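Local structure of peptide methionine sulfoxide reductase msrA/msrB (Neisseria gonorrhoeae, 2H30) at residues Q59-A64 and N99-P104. The protein passes electrons from DsbD through its N-terminal thioredoxin domain to its downstream methionine sulfoxide reductase domains. The protein carries 2 engineered substitutions. Residues are numbered along the deposited sequence; the frame is centred on the assembly and turned at random.
Sequences QAEKWA and NYPKLP
A helix-to-loop contact, in which the carboxylate of E61 is held against the beta turn of Y100 to L103, joins two elements of the thioredoxin fold: the C-terminal part of helix 51-64 and the loop between helix 90-95 and strand 105-107. C50, just before the helix, and C53, in its first turn, form a CxxC pair consistent with the redox site of a thioredoxin; the contact lies at the other end of the helix. The turn is type I, closed by L103 N to Y100 O at 3.0 Å. The backbone N of K102, inside the turn, donates to E61 OE2 at 2.8 Å; an N-H...O angle of 166° makes this bond nearly straight, and it arrives at the lone pair facing away from OE1. E61 spans the gap because CG stands anti to the backbone N (chi1 -172°) and the chain stays extended beyond it. The neighbouring oxygen is held separately: a water donates to E61 OE1 at 2.6 Å and also to N99 O. OE1 further meets the edge of the Y100 ring, in its plane, 3.4 Å from CD1, with the carboxylate and ring planes 72° apart. One bond on each oxygen should limit rotation of the carboxylate. The charge of K102 does not take part directly, since NZ stays 6.1 Å from E61 OE2 and the lysine chain bends away. Apolar contacts accompany the hydrogen bond: L103 CD1 rests on A60 CB at 3.7 Å, while the leucine side chain also touches Y95 of helix 90-95 and T76 of strand 73-78. P104 leads into the sheet by backbone pairing with T76, and at the helix end A64 CB approaches P104 CD at 4.4 Å.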
loop_
_atom_site.group_PDB
_atom_site.type_symbol
_atom_site.label_atom_id
_atom_site.label_comp_id
_atom_site.label_asym_id
_atom_site.label_seq_id
_atom_site.Cartn_x
_atom_site.Cartn_y
_atom_site.Cartn_z
ATOM N N GLN A 59 -4.584 10.555 5.014
ATOM C CA GLN A 59 -5.473 9.580 5.578
ATOM C C GLN A 59 -4.736 8.274 5.882
ATOM O O GLN A 59 -4.843 7.735 6.972
ATOM C CB GLN A 59 -6.597 9.362 4.562
ATOM C CG GLN A 59 -7.639 8.425 5.035
ATOM C CD GLN A 59 -8.625 8.117 3.878
ATOM O OE1 GLN A 59 -8.199 7.654 2.835
ATOM N NE2 GLN A 59 -9.916 8.363 4.085
ATOM N N ALA A 60 -4.010 7.766 4.887
ATOM C CA ALA A 60 -3.274 6.505 5.089
ATOM C C ALA A 60 -2.220 6.655 6.185
ATOM O O ALA A 60 -2.007 5.721 6.944
ATOM C CB ALA A 60 -2.590 6.121 3.729
ATOM N N GLU A 61 -1.588 7.818 6.242
ATOM C CA GLU A 61 -0.582 8.044 7.302
ATOM C C GLU A 61 -1.247 7.989 8.684
ATOM O O GLU A 61 -0.679 7.406 9.617
ATOM C CB GLU A 61 0.060 9.414 7.085
ATOM C CG GLU A 61 1.235 9.591 8.049
ATOM C CD GLU A 61 1.802 10.988 8.043
ATOM O OE1 GLU A 61 1.040 11.984 7.827
ATOM O OE2 GLU A 61 3.037 11.129 8.281
ATOM N N LYS A 62 -2.429 8.604 8.790
ATOM C CA LYS A 62 -3.183 8.541 10.061
ATOM C C LYS A 62 -3.502 7.126 10.443
ATOM O O LYS A 62 -3.331 6.732 11.593
ATOM C CB LYS A 62 -4.479 9.334 9.954
ATOM C CG LYS A 62 -5.141 9.447 11.310
ATOM C CD LYS A 62 -6.434 10.263 11.179
ATOM C CE LYS A 62 -7.407 9.641 10.178
ATOM N NZ LYS A 62 -8.774 10.240 10.279
ATOM N N TRP A 63 -3.975 6.340 9.476
ATOM C CA TRP A 63 -4.292 4.983 9.789
ATOM C C TRP A 63 -3.069 4.236 10.256
ATOM O O TRP A 63 -3.138 3.443 11.228
ATOM C CB TRP A 63 -4.896 4.252 8.575
ATOM C CG TRP A 63 -6.193 4.839 8.086
ATOM C CD1 TRP A 63 -6.959 5.860 8.647
ATOM C CD2 TRP A 63 -6.874 4.447 6.898
ATOM N NE1 TRP A 63 -8.060 6.113 7.877
ATOM C CE2 TRP A 63 -8.034 5.267 6.784
ATOM C CE3 TRP A 63 -6.610 3.493 5.908
ATOM C CZ2 TRP A 63 -8.935 5.142 5.739
ATOM C CZ3 TRP A 63 -7.548 3.335 4.864
ATOM C CH2 TRP A 63 -8.687 4.152 4.790
ATOM N N ALA A 64 -1.949 4.464 9.561
ATOM C CA ALA A 64 -0.739 3.677 9.866
ATOM C C ALA A 64 -0.296 3.943 11.301
ATOM O O ALA A 64 0.271 3.079 11.933
ATOM C CB ALA A 64 0.411 4.023 8.882
ATOM N N ASN A 99 5.081 15.800 2.668
ATOM C CA ASN A 99 5.390 15.618 4.059
ATOM C C ASN A 99 4.488 14.613 4.784
ATOM O O ASN A 99 3.498 14.985 5.451
ATOM C CB ASN A 99 5.364 16.966 4.765
ATOM C CG ASN A 99 5.740 16.870 6.233
ATOM O OD1 ASN A 99 5.072 17.456 7.078
ATOM N ND2 ASN A 99 6.790 16.150 6.531
ATOM N N TYR A 100 4.848 13.327 4.638
ATOM C CA TYR A 100 4.126 12.245 5.333
ATOM C C TYR A 100 5.124 11.326 6.011
ATOM O O TYR A 100 5.267 10.163 5.612
ATOM C CB TYR A 100 3.240 11.452 4.333
ATOM C CG TYR A 100 2.201 12.394 3.738
ATOM C CD1 TYR A 100 1.115 12.820 4.486
ATOM C CD2 TYR A 100 2.379 12.914 2.449
ATOM C CE1 TYR A 100 0.203 13.764 3.952
ATOM C CE2 TYR A 100 1.458 13.843 1.910
ATOM C CZ TYR A 100 0.409 14.252 2.669
ATOM O OH TYR A 100 -0.530 15.174 2.228
ATOM N N PRO A 101 5.783 11.844 7.034
ATOM C CA PRO A 101 6.933 11.118 7.580
ATOM C C PRO A 101 6.577 9.793 8.226
ATOM O O PRO A 101 7.489 8.979 8.415
ATOM C CB PRO A 101 7.518 12.115 8.587
ATOM C CG PRO A 101 6.369 12.931 9.013
ATOM C CD PRO A 101 5.571 13.146 7.720
ATOM N N LYS A 102 5.329 9.526 8.594
ATOM C CA LYS A 102 4.987 8.258 9.183
ATOM C C LYS A 102 4.318 7.275 8.230
ATOM O O LYS A 102 3.841 6.224 8.654
ATOM C CB LYS A 102 4.078 8.492 10.365
ATOM C CG LYS A 102 4.734 9.360 11.488
ATOM C CD LYS A 102 5.764 8.555 12.251
ATOM C CE LYS A 102 6.328 9.391 13.421
ATOM N NZ LYS A 102 6.927 10.703 12.951
ATOM N N LEU A 103 4.288 7.612 6.935
ATOM C CA LEU A 103 3.712 6.721 5.951
ATOM C C LEU A 103 4.768 5.874 5.212
ATOM O O LEU A 103 5.624 6.442 4.523
ATOM C CB LEU A 103 3.027 7.609 4.888
ATOM C CG LEU A 103 2.209 6.771 3.848
ATOM C CD1 LEU A 103 1.076 5.992 4.483
ATOM C CD2 LEU A 103 1.712 7.748 2.812
ATOM N N PRO A 104 4.704 4.539 5.319
ATOM C CA PRO A 104 5.664 3.761 4.543
ATOM C C PRO A 104 5.370 3.756 3.061
ATOM O O PRO A 104 4.198 3.533 2.679
ATOM C CB PRO A 104 5.546 2.345 5.136
ATOM C CG PRO A 104 4.780 2.535 6.437
ATOM C CD PRO A 104 3.870 3.718 6.208
HETATM O O HOH W 1 1.855 14.464 7.515
#